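Local coordinates for protein putative polyketide synthase (Brevibacillus brevis, PDB 6HP2) that serves as the S-adenosyl-L-homocysteine-binding O-methyltransferase domain of a trans-AT polyketide synthase probably involved in synthesis of the antibiotic bacillaene, at residues E72-M75 with V76-Q80; Q222-I225 with E226-A229; K153-K157 with D158-D162. All coordinates share one frame; numbering follows the deposited sequence.

Overall arrangement
Along the chain contact 1 comes first, then contact 3, then contact 2, all set around a central sheet with strand order 3-2-1-4-5-7-6, the class I methyltransferase plan, to which this domain adds a short eighth strand, 314-315. Contact 1 lies within helix 70-88, whose residue R84 binds S-adenosyl-L-homocysteine. Contact 3 is the loop between strands 148-152 and 164-170 and holds the adenine; it lies about 32 Å from contact 1 between centres, across the chain's centre. Contact 2, within helix 221-230, lies about 21 Å from contact 3 between centres. Two contacts thus border the ligand region, while contact 2 is packing away from the cofactor, against strand 194-203 and its flanking helices.

Contact 1: residues E72-M75 with V76-Q80; sequences EREM and VREKQ
R77 N donates to R73 O at 2.9 Å, the shortest of the i to i+4 backbone bonds that join E72-M75 to V76-Q80; the last of them, from K79 N to M75 O, is weak. Above this ladder R73 reaches along the helix to Q80, seven residues on: its CG lies anti to the backbone N (chi1 -171°), and a bend at chi2 carries the guanidinium along the axis. There NH1 and NH2 of R73 both point at Q80 OE1, each at 3.4 Å in a weak hydrogen bond, with the guanidinium and amide planes 60° apart. The other half of that amide is engaged elsewhere: Q80 NE2 gives its stronger bond to T46 O, which is consistent with OE1 being left facing the arginine.

Such an i to i+7 bridge spans two turns and sits on the face of helix 70-88 that packs against helix 59-64. The same helix carries R84, a residue that binds S-adenosyl-L-homocysteine, and the Q80 side chain comes within about 4 Å of that of R84.

V76 lies under the guanidinium of R73, with V76 CG1 against one face, 3.5 Å from R73 NH1, while R77 CA meets the edge of the same group in its plane. V76 also rests on M59 and C48, and R73 touches V62 and I63 of helix 59-64.

On another side of the helix E74 and E78 come together as like charges, OE1 of E74 standing 4.2 Å from OE2 of E78. A long, weak ion pair from R337 to E74 OE2 may ease their repulsion. R77 extends away from the contact to bond E42 O through NH2.

Contact 2: residues Q222-I225 with E226-A229; sequences QEWI and ELLA
Q222 NE2 donates to E226 OE2 at 2.6 Å, a short and nearly straight bond with an N-H...O angle of 170°. It is a worked case of an i to i+4 side-chain bridge on a helix. The glutamine puts its CG anti to its own N and then bends at chi2 (63°), which folds the amide back over the next turn, whereas E226 stays extended beyond CG. The two flat ends are steeply turned against each other: OE2 lies close to the amide plane, yet the donor comes to it from above the carboxylate plane, 41° out of it.

Beneath the bridge the backbone of helix 221-230 runs in regular i to i+4 steps, among them L227 N to E223 O at 2.8 Å and L228 N to W224 O at 3.0 Å. On the buried side the W224 indole presents its edge to L228, with W224 CE3 4.0 Å from L228 CG, and CD2 of L227 approaches W224 CE3 at 4.4 Å. NE1 of W224 bonds Y201 O, tying the helix to strand 194-203, while F183 of helix 179-188 touches W224 and both leucines.

The chemistry is thus divided by side: apolar side chains pack the helix against strand 194-203 and helices 179-188 and 299-310, and on the outer surface an amide N-H donates to E226, which would probably favour the charged form of that carboxylate.

Contact 3: residues K153-K157 with D158-D162; sequences KDSSK and DAFPD. With SAH (S-adenosyl-L-homocysteine), chain B.
D158 sets its CG anti to its carbonyl carbon (chi1 -61°), which turns the carboxylate back along the chain to D154, whose own CG stands anti to its backbone N (chi1 175°), which places OD1 beside N6 of the adenine. The two aspartates then hold each other through main chain and side chain. D154 N donates to the anti lone pair of D158 OD2 at 2.9 Å, and D158 N returns a bond of 2.8 Å to D154 O, nearly along the C=O axis. K157 N also reaches D154 O, so this carbonyl accepts twice and the loop closes into a compact turn.

At the other end of D154, OD1 is gripped by S156. S156 N meets D154 OD1 from above the carboxylate plane at 2.9 Å, forming an Asx turn, and S156 OG donates to D154 OD1 at 2.7 Å from the same face. With these bonds holding the acid in position, D154 OD1 accepts a third hydrogen bond, from N6 of S-adenosyl-L-homocysteine (SAH), at 3.0 Å. S155 N donates to SAH N1 at 2.9 Å, almost straight at 174°.

Packing completes the loop. The methylenes of K153 cross the D158 side chain at about a right angle, K153 CB lying 3.6 Å from D158 OD2. S155 OG, bonded to F102 O, sits at the edge of the F160 ring, 3.7 Å from F160 CE1. F160 in turn meets F125 edge-to-face, and N185 of helix 179-188 bonds both S155 O and D158 O.

An acid for N6 and a backbone N-H for N1, in the loop after the third strand of the sheet, are characteristic of class I methyltransferases. The pair matches the donor and acceptor of adenine, and three donors on one oxygen would probably keep D154 ionised.

Contact 1: residues E72-M75 with V76-Q80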
loop_
_atom_site.group_PDB
_atom_site.type_symbol
_atom_site.label_atom_id
_atom_site.label_comp_id
_atom_site.label_asym_id
_atom_site.label_seq_id
_atom_site.Cartn_x
_atom_site.Cartn_y
_atom_site.Cartn_z
ATOM N N GLU A 72 14.434 -2.982 -17.271
ATOM C CA GLU A 72 13.183 -3.640 -16.946
ATOM C C GLU A 72 12.717 -3.219 -15.570
ATOM O O GLU A 72 11.504 -3.054 -15.326
ATOM C CB GLU A 72 13.316 -5.156 -17.048
ATOM C CG GLU A 72 13.624 -5.710 -18.417
ATOM C CD GLU A 72 15.128 -5.678 -18.802
ATOM O OE1 GLU A 72 15.973 -5.216 -18.003
ATOM O OE2 GLU A 72 15.431 -6.102 -19.927
ATOM N N ARG A 73 13.667 -2.997 -14.660
ATOM C CA ARG A 73 13.291 -2.566 -13.331
ATOM C C ARG A 73 12.755 -1.142 -13.363
ATOM O O ARG A 73 11.904 -0.781 -12.543
ATOM C CB ARG A 73 14.489 -2.680 -12.372
ATOM C CG ARG A 73 14.122 -2.443 -10.886
ATOM C CD ARG A 73 13.214 -3.531 -10.320
ATOM N NE ARG A 73 12.694 -3.271 -8.967
ATOM C CZ ARG A 73 11.766 -2.356 -8.667
ATOM N NH1 ARG A 73 11.278 -1.562 -9.609
ATOM N NH2 ARG A 73 11.330 -2.209 -7.417
ATOM N N GLU A 74 13.209 -0.331 -14.320
ATOM C CA GLU A 74 12.615 0.990 -14.526
ATOM C C GLU A 74 11.172 0.876 -14.999
ATOM O O GLU A 74 10.331 1.703 -14.625
ATOM C CB GLU A 74 13.467 1.791 -15.522
ATOM C CG GLU A 74 13.074 3.201 -15.790
ATOM C CD GLU A 74 13.893 3.812 -16.941
ATOM O OE1 GLU A 74 13.289 4.228 -17.956
ATOM O OE2 GLU A 74 15.142 3.857 -16.836
ATOM N N MET A 75 10.864 -0.126 -15.819
ATOM C CA MET A 75 9.478 -0.331 -16.263
ATOM C C MET A 75 8.588 -0.633 -15.074
ATOM O O MET A 75 7.446 -0.156 -14.975
ATOM C CB MET A 75 9.364 -1.484 -17.270
ATOM C CG MET A 75 9.762 -1.186 -18.671
ATOM S SD MET A 75 9.943 -2.743 -19.631
ATOM C CE MET A 75 8.305 -3.323 -19.628
ATOM N N VAL A 76 9.096 -1.459 -14.176
ATOM C CA VAL A 76 8.369 -1.847 -12.973
ATOM C C VAL A 76 8.146 -0.637 -12.107
ATOM O O VAL A 76 7.030 -0.386 -11.628
ATOM C CB VAL A 76 9.124 -2.961 -12.210
ATOM C CG1 VAL A 76 8.462 -3.243 -10.896
ATOM C CG2 VAL A 76 9.141 -4.235 -13.106
ATOM N N ARG A 77 9.191 0.164 -11.948
ATOM C CA ARG A 77 9.095 1.343 -11.101
ATOM C C ARG A 77 8.018 2.298 -11.591
ATOM O O ARG A 77 7.294 2.896 -10.794
ATOM C CB ARG A 77 10.426 2.042 -11.061
ATOM C CG ARG A 77 10.486 3.135 -9.963
ATOM C CD ARG A 77 11.856 3.831 -9.988
ATOM N NE ARG A 77 12.145 4.531 -8.737
ATOM C CZ ARG A 77 11.629 5.711 -8.395
ATOM N NH1 ARG A 77 10.779 6.332 -9.202
ATOM N NH2 ARG A 77 11.958 6.270 -7.240
ATOM N N GLU A 78 7.931 2.492 -12.899
ATOM C CA GLU A 78 6.885 3.348 -13.448
ATOM C C GLU A 78 5.492 2.867 -13.072
ATOM O O GLU A 78 4.592 3.686 -12.895
ATOM C CB GLU A 78 7.023 3.440 -14.985
ATOM C CG GLU A 78 8.266 4.168 -15.459
ATOM C CD GLU A 78 8.394 4.178 -16.979
ATOM O OE1 GLU A 78 7.682 3.402 -17.648
ATOM O OE2 GLU A 78 9.206 4.964 -17.500
ATOM N N LYS A 79 5.262 1.549 -13.059
ATOM C CA LYS A 79 3.964 1.031 -12.679
ATOM C C LYS A 79 3.736 1.159 -11.197
ATOM O O LYS A 79 2.599 1.368 -10.762
ATOM C CB LYS A 79 3.834 -0.428 -13.149
ATOM C CG LYS A 79 4.021 -0.547 -14.703
ATOM C CD LYS A 79 2.887 0.257 -15.373
ATOM C CE LYS A 79 2.785 -0.058 -16.868
ATOM N NZ LYS A 79 3.693 0.771 -17.694
ATOM N N GLN A 80 4.780 1.030 -10.405
ATOM C CA GLN A 80 4.666 1.306 -8.966
ATOM C C GLN A 80 4.290 2.751 -8.717
ATOM O O GLN A 80 3.471 3.046 -7.837
ATOM C CB GLN A 80 5.993 0.976 -8.275
ATOM C CG GLN A 80 6.231 -0.536 -8.263
ATOM C CD GLN A 80 7.524 -0.898 -7.677
ATOM O OE1 GLN A 80 8.547 -0.328 -8.048
ATOM N NE2 GLN A 80 7.510 -1.835 -6.735
HETATM O O HOH W 1 11.231 5.570 -16.316
#

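Contact 2: residues Q222-I225 with E226-A229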
loop_
_atom_site.group_PDB
_atom_site.type_symbol
_atom_site.label_atom_id
_atom_site.label_comp_id
_atom_site.label_asym_id
_atom_site.label_seq_id
_atom_site.Cartn_x
_atom_site.Cartn_y
_atom_site.Cartn_z
ATOM N N GLN A 222 -16.699 -9.081 4.930
ATOM C CA GLN A 222 -17.503 -8.728 6.071
ATOM C C GLN A 222 -16.647 -8.214 7.216
ATOM O O GLN A 222 -17.053 -7.291 7.932
ATOM C CB GLN A 222 -18.353 -9.945 6.503
ATOM C CG GLN A 222 -19.337 -9.598 7.599
ATOM C CD GLN A 222 -20.391 -8.542 7.163
ATOM O OE1 GLN A 222 -20.806 -8.484 6.000
ATOM N NE2 GLN A 222 -20.805 -7.700 8.109
ATOM N N GLU A 223 -15.472 -8.804 7.423
ATOM C CA GLU A 223 -14.608 -8.349 8.502
ATOM C C GLU A 223 -14.084 -6.936 8.225
ATOM O O GLU A 223 -13.924 -6.144 9.150
ATOM C CB GLU A 223 -13.438 -9.352 8.728
ATOM C CG GLU A 223 -13.860 -10.651 9.329
ATOM C CD GLU A 223 -12.719 -11.681 9.412
ATOM O OE1 GLU A 223 -11.819 -11.659 8.551
ATOM O OE2 GLU A 223 -12.740 -12.494 10.345
ATOM N N TRP A 224 -13.807 -6.601 6.960
ATOM C CA TRP A 224 -13.351 -5.256 6.632
ATOM C C TRP A 224 -14.438 -4.225 6.866
ATOM O O TRP A 224 -14.189 -3.151 7.428
ATOM C CB TRP A 224 -12.908 -5.211 5.161
ATOM C CG TRP A 224 -11.477 -5.503 4.932
ATOM C CD1 TRP A 224 -10.948 -6.563 4.284
ATOM C CD2 TRP A 224 -10.381 -4.623 5.214
ATOM N NE1 TRP A 224 -9.582 -6.426 4.179
ATOM C CE2 TRP A 224 -9.209 -5.247 4.754
ATOM C CE3 TRP A 224 -10.286 -3.375 5.841
ATOM C CZ2 TRP A 224 -7.929 -4.693 4.916
ATOM C CZ3 TRP A 224 -8.994 -2.809 5.991
ATOM C CH2 TRP A 224 -7.855 -3.469 5.513
ATOM N N ILE A 225 -15.667 -4.566 6.490
ATOM C CA ILE A 225 -16.808 -3.699 6.728
ATOM C C ILE A 225 -16.906 -3.336 8.202
ATOM O O ILE A 225 -17.058 -2.160 8.579
ATOM C CB ILE A 225 -18.086 -4.399 6.238
ATOM C CG1 ILE A 225 -18.079 -4.473 4.711
ATOM C CG2 ILE A 225 -19.378 -3.710 6.850
ATOM C CD1 ILE A 225 -19.238 -5.371 4.156
ATOM N N GLU A 226 -16.877 -4.349 9.048
ATOM C CA GLU A 226 -17.037 -4.176 10.489
ATOM C C GLU A 226 -15.807 -3.584 11.174
ATOM O O GLU A 226 -15.948 -2.793 12.124
ATOM C CB GLU A 226 -17.400 -5.522 11.098
ATOM C CG GLU A 226 -18.800 -5.993 10.656
ATOM C CD GLU A 226 -19.102 -7.459 11.038
ATOM O OE1 GLU A 226 -18.287 -8.137 11.715
ATOM O OE2 GLU A 226 -20.143 -7.943 10.580
ATOM N N LEU A 227 -14.618 -3.970 10.722
ATOM C CA LEU A 227 -13.394 -3.430 11.290
ATOM C C LEU A 227 -13.334 -1.919 11.070
ATOM O O LEU A 227 -13.057 -1.149 11.992
ATOM C CB LEU A 227 -12.181 -4.100 10.653
ATOM C CG LEU A 227 -10.791 -3.533 10.988
ATOM C CD1 LEU A 227 -10.531 -3.718 12.478
ATOM C CD2 LEU A 227 -9.716 -4.221 10.153
ATOM N N LEU A 228 -13.594 -1.482 9.845
ATOM C CA LEU A 228 -13.590 -0.055 9.551
ATOM C C LEU A 228 -14.704 0.656 10.299
ATOM O O LEU A 228 -14.441 1.640 10.978
ATOM C CB LEU A 228 -13.719 0.195 8.053
ATOM C CG LEU A 228 -12.610 -0.372 7.214
ATOM C CD1 LEU A 228 -12.898 -0.102 5.734
ATOM C CD2 LEU A 228 -11.246 0.214 7.570
ATOM N N ALA A 229 -15.956 0.154 10.197
ATOM C CA ALA A 229 -17.086 0.783 10.866
ATOM C C ALA A 229 -16.831 0.883 12.370
ATOM O O ALA A 229 -17.166 1.885 13.001
ATOM C CB ALA A 229 -18.397 -0.025 10.638
#

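Contact 3: residues K153-K157 with D158-D162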
loop_
_atom_site.group_PDB
_atom_site.type_symbol
_atom_site.label_atom_id
_atom_site.label_comp_id
_atom_site.label_asym_id
_atom_site.label_seq_id
_atom_site.Cartn_x
_atom_site.Cartn_y
_atom_site.Cartn_z
ATOM N N LYS A 153 9.046 1.321 15.140
ATOM C CA LYS A 153 7.970 1.102 16.089
ATOM C C LYS A 153 6.909 0.215 15.443
ATOM O O LYS A 153 6.840 0.087 14.216
ATOM C CB LYS A 153 7.286 2.421 16.513
ATOM C CG LYS A 153 8.154 3.354 17.387
ATOM C CD LYS A 153 8.612 2.726 18.658
ATOM C CE LYS A 153 9.528 3.671 19.444
ATOM N NZ LYS A 153 10.132 3.001 20.630
ATOM N N ASP A 154 6.054 -0.340 16.287
ATOM C CA ASP A 154 5.008 -1.298 15.906
ATOM C C ASP A 154 3.661 -0.539 15.891
ATOM O O ASP A 154 3.175 -0.079 16.921
ATOM C CB ASP A 154 5.015 -2.456 16.898
ATOM C CG ASP A 154 3.884 -3.464 16.656
ATOM O OD1 ASP A 154 2.924 -3.226 15.885
ATOM O OD2 ASP A 154 3.961 -4.541 17.264
ATOM N N SER A 155 3.099 -0.362 14.699
ATOM C CA SER A 155 1.917 0.455 14.524
ATOM C C SER A 155 0.668 -0.158 15.170
ATOM O O SER A 155 -0.364 0.525 15.250
ATOM C CB SER A 155 1.657 0.654 13.048
ATOM O OG SER A 155 2.691 1.290 12.403
ATOM N N SER A 156 0.731 -1.407 15.637
ATOM C CA SER A 156 -0.374 -2.050 16.341
ATOM C C SER A 156 -0.246 -1.933 17.840
ATOM O O SER A 156 -1.124 -2.416 18.563
ATOM C CB SER A 156 -0.490 -3.545 15.941
ATOM O OG SER A 156 0.556 -4.334 16.461
ATOM N N LYS A 157 0.816 -1.309 18.336
ATOM C CA LYS A 157 1.055 -1.264 19.776
ATOM C C LYS A 157 1.560 0.102 20.248
ATOM O O LYS A 157 1.163 0.576 21.315
ATOM C CB LYS A 157 2.076 -2.306 20.205
ATOM C CG LYS A 157 1.651 -3.741 19.928
ATOM C CD LYS A 157 2.579 -4.745 20.567
ATOM C CE LYS A 157 2.189 -6.174 20.185
ATOM N NZ LYS A 157 0.741 -6.486 20.405
ATOM N N ASP A 158 2.466 0.718 19.484
ATOM C CA ASP A 158 3.014 2.034 19.829
ATOM C C ASP A 158 2.132 3.145 19.264
ATOM O O ASP A 158 1.935 3.217 18.050
ATOM C CB ASP A 158 4.425 2.161 19.283
ATOM C CG ASP A 158 5.383 1.101 19.864
ATOM O OD1 ASP A 158 5.497 1.028 21.092
ATOM O OD2 ASP A 158 5.966 0.331 19.092
ATOM N N ALA A 159 1.649 4.031 20.134
ATOM C CA ALA A 159 0.740 5.086 19.701
ATOM C C ALA A 159 1.456 6.004 18.725
ATOM O O ALA A 159 2.620 6.333 18.918
ATOM C CB ALA A 159 0.237 5.894 20.909
ATOM N N PHE A 160 0.801 6.340 17.627
ATOM C CA PHE A 160 1.371 7.302 16.687
ATOM C C PHE A 160 1.518 8.651 17.408
ATOM O O PHE A 160 0.715 8.973 18.291
ATOM C CB PHE A 160 0.492 7.477 15.436
ATOM C CG PHE A 160 0.217 6.245 14.671
ATOM C CD1 PHE A 160 1.219 5.381 14.328
ATOM C CD2 PHE A 160 -1.074 5.947 14.243
ATOM C CE1 PHE A 160 0.937 4.290 13.604
ATOM C CE2 PHE A 160 -1.331 4.833 13.542
ATOM C CZ PHE A 160 -0.331 4.007 13.193
ATOM N N PRO A 161 2.594 9.398 17.159
ATOM C CA PRO A 161 2.904 10.518 18.047
ATOM C C PRO A 161 2.088 11.764 17.799
ATOM O O PRO A 161 2.051 12.611 18.688
ATOM C CB PRO A 161 4.394 10.770 17.796
ATOM C CG PRO A 161 4.624 10.280 16.434
ATOM C CD PRO A 161 3.693 9.117 16.235
ATOM N N ASP A 162 1.394 11.894 16.671
ATOM C CA ASP A 162 0.780 13.182 16.323
ATOM C C ASP A 162 -0.623 12.957 15.766
ATOM O O ASP A 162 -1.163 11.852 15.780
ATOM C CB ASP A 162 1.669 13.929 15.327
ATOM C CG ASP A 162 1.636 15.444 15.521
ATOM O OD1 ASP A 162 0.626 15.971 15.996
ATOM O OD2 ASP A 162 2.629 16.094 15.168
HETATM N N SAH B . 4.793 0.887 2.279
HETATM C CA SAH B . 6.144 0.536 1.850
HETATM C CB SAH B . 6.597 -0.801 2.422
HETATM C CG SAH B . 5.609 -1.946 2.290
HETATM S SD SAH B . 6.357 -3.515 2.820
HETATM C C SAH B . 6.161 0.527 0.342
HETATM O O SAH B . 7.202 0.285 -0.268
HETATM O OXT SAH B . 5.128 0.779 -0.271
HETATM C "C5'" SAH B . 5.527 -3.648 4.421
HETATM C "C4'" SAH B . 6.028 -2.610 5.423
HETATM O "O4'" SAH B . 5.209 -2.693 6.611
HETATM C "C3'" SAH B . 7.469 -2.945 5.930
HETATM O "O3'" SAH B . 8.145 -1.678 5.969
HETATM C "C2'" SAH B . 7.303 -3.517 7.336
HETATM O "O2'" SAH B . 8.368 -3.277 8.207
HETATM C "C1'" SAH B . 6.020 -2.777 7.775
HETATM N N9 SAH B . 5.273 -3.381 8.875
HETATM C C8 SAH B . 4.745 -4.639 8.953
HETATM N N7 SAH B . 4.199 -4.752 10.167
HETATM C C5 SAH B . 4.321 -3.575 10.825
HETATM C C6 SAH B . 3.950 -3.130 12.088
HETATM N N6 SAH B . 3.264 -3.860 12.967
HETATM N N1 SAH B . 4.223 -1.841 12.441
HETATM C C2 SAH B . 4.950 -1.012 11.608
HETATM N N3 SAH B . 5.339 -1.473 10.377
HETATM C C4 SAH B . 5.068 -2.735 10.021
HETATM O O HOH W 2 1.271 2.315 23.022
#